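Local coordinates for DUF1818 domain-containing protein (Prochlorococcus marinus, PDB 2IT9) that is of unknown function but may bind DNA, at residues I25-W30 against E103-P107; V46-D51 against V115-R119. All coordinates share one frame; numbering follows the deposited sequence.

Overall arrangement
Interactions 1 and 2 lie about 16 Å apart, centre to centre, and alternate along the chain: 25-30, 46-51, 103-107, then 115-119. Interaction 1 joins the chain's two four-stranded antiparallel sheets, bringing the hairpin turn between strands 23-26 and 30-34 against strand 102-106, outermost of its sheet within this chain. Interaction 2 packs helix 36-56 against helix 110-120. Strand 102-106 is followed, after a short link, by helix 110-120, and the contacts meet where Trp-106 CH2 lies 4.1 Å from Met-118 CE. The first half of the chain, through helix 36-56, is thus tied twice to its last strand and helix. Interaction 1 also borders the second subunit, whereas interaction 2 stays within one chain.

Interaction 1 of 2, residues I25-W30 against E103-P107; sequences IGGETW and EVYWP
Val-104 presses its branch point against the six-membered ring of Trp-30: CB sits 3.4 Å from that ring's centroid and almost exactly on its normal, a CH-pi contact. The two methyls spread over the same face, Val-104 CG1 reaching to 3.4 Å from Trp-30 CE3 and CG2 leaning toward Trp-30 CH2. Behind the ring, Gly-27 N lies over the opposite face, so the indole is a slab gripped between the valine and its own turn. A chi1 of 57° puts Trp-30 CG between the backbone N and the carbonyl carbon, folding the ring back over the glycines. That turn closes the hairpin of strands 23-26 and 30-34, and Val-104 lies on the strand that is outermost of the other sheet within the chain; both Trp-30 and Val-104 also pair with a strand of the second subunit. The DUF1818 domain is probably related to PC4-like proteins. At the indole's edge, Trp-30 NE1 gives a bent hydrogen bond of 3.0 Å to Tyr-105 O. With an alanine in place of Trp-30, Tyr-105 O would probably lose this donor and a gap would open between Val-104 and Gly-27. The far corner, Trp-30 CH2, presses on one face of Trp-106, 3.5 Å from Trp-106 CE2, with the ring planes oblique at 53°. Trp-106 NE1 bonds Gly-26 O at 3.0 Å, approaching from above the carbonyl plane, while Ile-25 CD1 packs 4.0 Å from Trp-106 CH2.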
# COMPACT_ATOMS: atom_id res chain seq x y z
N ILE A 25 5.61 5.79 -4.67
CA ILE A 25 4.46 5.53 -5.53
C ILE A 25 3.26 5.34 -4.61
O ILE A 25 3.39 4.79 -3.49
CB ILE A 25 4.65 4.34 -6.49
CG1 ILE A 25 5.00 3.06 -5.73
CG2 ILE A 25 5.72 4.66 -7.53
CD1 ILE A 25 4.85 1.76 -6.53
N GLY A 26 2.12 5.87 -5.05
CA GLY A 26 0.90 5.78 -4.28
C GLY A 26 -0.39 5.47 -5.03
O GLY A 26 -0.53 5.86 -6.17
N GLY A 27 -1.28 4.72 -4.36
CA GLY A 27 -2.64 4.46 -4.79
C GLY A 27 -3.60 5.22 -3.87
O GLY A 27 -3.20 6.12 -3.12
N GLU A 28 -4.88 4.89 -3.89
CA GLU A 28 -5.82 5.62 -3.03
C GLU A 28 -5.57 5.38 -1.54
O GLU A 28 -5.66 6.30 -0.73
CB GLU A 28 -7.24 5.20 -3.32
CG GLU A 28 -8.26 6.09 -2.65
CD GLU A 28 -9.68 5.70 -2.94
OE1 GLU A 28 -9.93 4.51 -3.21
OE2 GLU A 28 -10.55 6.60 -2.86
N THR A 29 -5.27 4.13 -1.20
CA THR A 29 -5.15 3.71 0.20
C THR A 29 -3.76 3.22 0.59
O THR A 29 -3.60 2.55 1.62
CB THR A 29 -6.15 2.56 0.47
OG1 THR A 29 -5.80 1.38 -0.28
CG2 THR A 29 -7.59 2.97 0.17
N TRP A 30 -2.74 3.52 -0.22
CA TRP A 30 -1.40 3.04 0.10
C TRP A 30 -0.35 3.88 -0.60
O TRP A 30 -0.65 4.57 -1.56
CB TRP A 30 -1.23 1.57 -0.39
CG TRP A 30 -1.51 1.40 -1.92
CD1 TRP A 30 -2.68 1.05 -2.49
CD2 TRP A 30 -0.57 1.59 -3.01
NE1 TRP A 30 -2.56 1.01 -3.87
CE2 TRP A 30 -1.28 1.37 -4.22
CE3 TRP A 30 0.77 1.99 -3.08
CZ2 TRP A 30 -0.68 1.52 -5.48
CZ3 TRP A 30 1.37 2.15 -4.36
CH2 TRP A 30 0.64 1.91 -5.53
N GLU A 103 3.03 -5.43 -1.72
CA GLU A 103 2.15 -5.70 -2.83
C GLU A 103 1.23 -4.50 -2.91
O GLU A 103 0.71 -4.02 -1.90
CB GLU A 103 1.35 -6.98 -2.59
CG GLU A 103 2.17 -8.18 -2.21
CD GLU A 103 1.29 -9.41 -1.96
OE1 GLU A 103 0.05 -9.27 -2.11
OE2 GLU A 103 1.83 -10.49 -1.62
N VAL A 104 1.03 -3.97 -4.11
CA VAL A 104 0.19 -2.81 -4.31
C VAL A 104 -0.63 -2.99 -5.59
O VAL A 104 -0.32 -3.87 -6.42
CB VAL A 104 1.00 -1.51 -4.33
CG1 VAL A 104 1.77 -1.31 -3.02
CG2 VAL A 104 1.99 -1.48 -5.49
N TYR A 105 -1.60 -2.10 -5.76
CA TYR A 105 -2.57 -2.25 -6.87
C TYR A 105 -3.15 -0.92 -7.33
O TYR A 105 -3.48 -0.06 -6.48
CB TYR A 105 -3.68 -3.18 -6.43
CG TYR A 105 -4.90 -3.26 -7.32
CD1 TYR A 105 -4.97 -4.21 -8.34
CD2 TYR A 105 -5.99 -2.43 -7.11
CE1 TYR A 105 -6.12 -4.32 -9.14
CE2 TYR A 105 -7.14 -2.53 -7.91
CZ TYR A 105 -7.18 -3.48 -8.92
OH TYR A 105 -8.30 -3.62 -9.73
N TRP A 106 -3.24 -0.74 -8.65
CA TRP A 106 -3.94 0.40 -9.27
C TRP A 106 -5.07 -0.16 -10.12
O TRP A 106 -4.87 -1.14 -10.86
CB TRP A 106 -3.05 1.26 -10.16
CG TRP A 106 -2.08 2.15 -9.44
CD1 TRP A 106 -2.39 3.20 -8.63
CD2 TRP A 106 -0.65 2.13 -9.55
NE1 TRP A 106 -1.24 3.83 -8.21
CE2 TRP A 106 -0.15 3.18 -8.74
CE3 TRP A 106 0.26 1.33 -10.24
CZ2 TRP A 106 1.21 3.45 -8.62
CZ3 TRP A 106 1.62 1.58 -10.12
CH2 TRP A 106 2.09 2.63 -9.33
N PRO A 107 -6.26 0.44 -10.02
CA PRO A 107 -7.40 -0.04 -10.78
C PRO A 107 -7.42 0.52 -12.21
O PRO A 107 -6.59 1.37 -12.58
CB PRO A 107 -8.58 0.48 -9.96
CG PRO A 107 -8.09 1.80 -9.48
CD PRO A 107 -6.64 1.56 -9.14

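Interaction 2 of 2, residues V46-D51 against V115-R119; sequences VMELCD and VNAMR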
# COMPACT_ATOMS: atom_id res chain seq x y z
N VAL A 46 6.43 -1.96 -16.34
CA VAL A 46 5.12 -1.38 -16.63
C VAL A 46 5.05 -0.97 -18.10
O VAL A 46 4.03 -1.26 -18.74
CB VAL A 46 4.79 -0.27 -15.66
CG1 VAL A 46 3.48 0.49 -16.09
CG2 VAL A 46 4.64 -0.82 -14.25
N MSE A 47 6.11 -0.35 -18.64
CA MSE A 47 6.09 0.07 -20.04
C MSE A 47 5.97 -1.15 -20.94
O MSE A 47 5.25 -1.13 -21.95
CB MSE A 47 7.35 0.84 -20.46
CG MSE A 47 7.59 2.27 -19.93
SE MSE A 47 5.97 3.37 -19.97
CE MSE A 47 5.36 3.01 -18.20
N GLU A 48 6.68 -2.21 -20.60
CA GLU A 48 6.63 -3.43 -21.39
C GLU A 48 5.23 -4.03 -21.38
O GLU A 48 4.72 -4.42 -22.44
CB GLU A 48 7.63 -4.48 -20.90
CG GLU A 48 7.46 -5.75 -21.65
CD GLU A 48 8.54 -6.74 -21.43
OE1 GLU A 48 9.60 -6.37 -20.87
OE2 GLU A 48 8.33 -7.89 -21.85
N LEU A 49 4.60 -4.12 -20.19
CA LEU A 49 3.24 -4.66 -20.12
C LEU A 49 2.23 -3.77 -20.84
O LEU A 49 1.43 -4.26 -21.66
CB LEU A 49 2.80 -4.85 -18.67
CG LEU A 49 3.41 -6.01 -17.91
CD1 LEU A 49 3.06 -5.84 -16.44
CD2 LEU A 49 2.86 -7.32 -18.42
N CYS A 50 2.30 -2.47 -20.58
CA CYS A 50 1.41 -1.50 -21.21
C CYS A 50 1.48 -1.60 -22.73
O CYS A 50 0.44 -1.78 -23.40
CB CYS A 50 1.64 -0.05 -20.66
SG CYS A 50 0.47 1.12 -21.40
N ASP A 51 2.68 -1.61 -23.31
CA ASP A 51 2.81 -1.68 -24.75
C ASP A 51 2.22 -2.97 -25.31
O ASP A 51 1.54 -2.96 -26.34
CB ASP A 51 4.29 -1.58 -25.20
CG ASP A 51 4.89 -0.18 -24.99
OD1 ASP A 51 4.16 0.80 -24.63
OD2 ASP A 51 6.12 -0.06 -25.19
N VAL A 115 0.86 5.53 -15.92
CA VAL A 115 1.80 5.26 -17.02
C VAL A 115 2.27 6.56 -17.62
O VAL A 115 3.46 6.75 -17.83
CB VAL A 115 1.19 4.31 -18.09
CG1 VAL A 115 1.99 4.33 -19.37
CG2 VAL A 115 1.11 2.88 -17.52
N ASN A 116 1.32 7.44 -17.93
CA ASN A 116 1.67 8.73 -18.48
C ASN A 116 2.66 9.50 -17.60
O ASN A 116 3.60 10.14 -18.13
CB ASN A 116 0.39 9.55 -18.76
CG ASN A 116 -0.42 8.99 -19.94
OD1 ASN A 116 0.09 8.22 -20.78
ND2 ASN A 116 -1.69 9.41 -20.04
N ALA A 117 2.45 9.45 -16.27
CA ALA A 117 3.35 10.12 -15.31
C ALA A 117 4.72 9.47 -15.31
O ALA A 117 5.71 10.15 -15.24
CB ALA A 117 2.76 10.09 -13.89
N MSE A 118 4.77 8.14 -15.35
CA MSE A 118 6.04 7.42 -15.39
C MSE A 118 6.84 7.81 -16.58
O MSE A 118 8.05 8.03 -16.46
CB MSE A 118 5.82 5.90 -15.42
CG MSE A 118 5.34 5.39 -14.14
SE MSE A 118 5.06 3.46 -14.23
CE MSE A 118 4.78 3.14 -12.40
N ARG A 119 6.19 7.87 -17.74
CA ARG A 119 6.88 8.24 -18.97
C ARG A 119 7.44 9.67 -19.00
O ARG A 119 8.41 9.93 -19.71
CB ARG A 119 5.93 8.11 -20.16
CG ARG A 119 5.52 6.71 -20.54
CD ARG A 119 4.87 6.71 -21.95
NE ARG A 119 4.59 5.34 -22.41
CZ ARG A 119 3.38 4.77 -22.55
NH1 ARG A 119 2.26 5.46 -22.33
NH2 ARG A 119 3.30 3.50 -22.98
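Arg-119 NH2 reaches Asp-51 OD1 at 3.3 Å, a salt bridge whose hydrogen bond is weak and bent, with an N-H...O angle of 123°. Carboxylate and guanidinium are nearly coplanar, 10° apart, and OD1 comes in at the guanidinium edge. Val-115 CG1 lies over one face of the guanidinium, toward its margin, and the bent chain of Met-47, a selenomethionine, crosses the arginine stem, its SE 3.4 Å from Arg-119 CG. The bends at chi2 and chi3 turn Met-47 CE inward, to 3.8 Å from Val-115 CG1. Deeper in, Val-46 CG1 meets Val-115 CG2 at 3.7 Å and also touches SE of Met-118, another selenomethionine, whose chain runs extended beyond CG. Cys-50 SG packs more loosely on Val-115 CG1, at 4.1 Å. The polar pair thus lies on the solvent side of an apolar patch; the axes of 46-51 and 115-119 come within 11.1 Å, with 131° between their N-to-C directions. Beneath the helices lie the sheets: Trp-86 of strand 85-92 touches both Cys-50 and Val-115, Leu-88 of the same strand touches Val-46, and Ile-12 of strand 10-15 packs against Met-118.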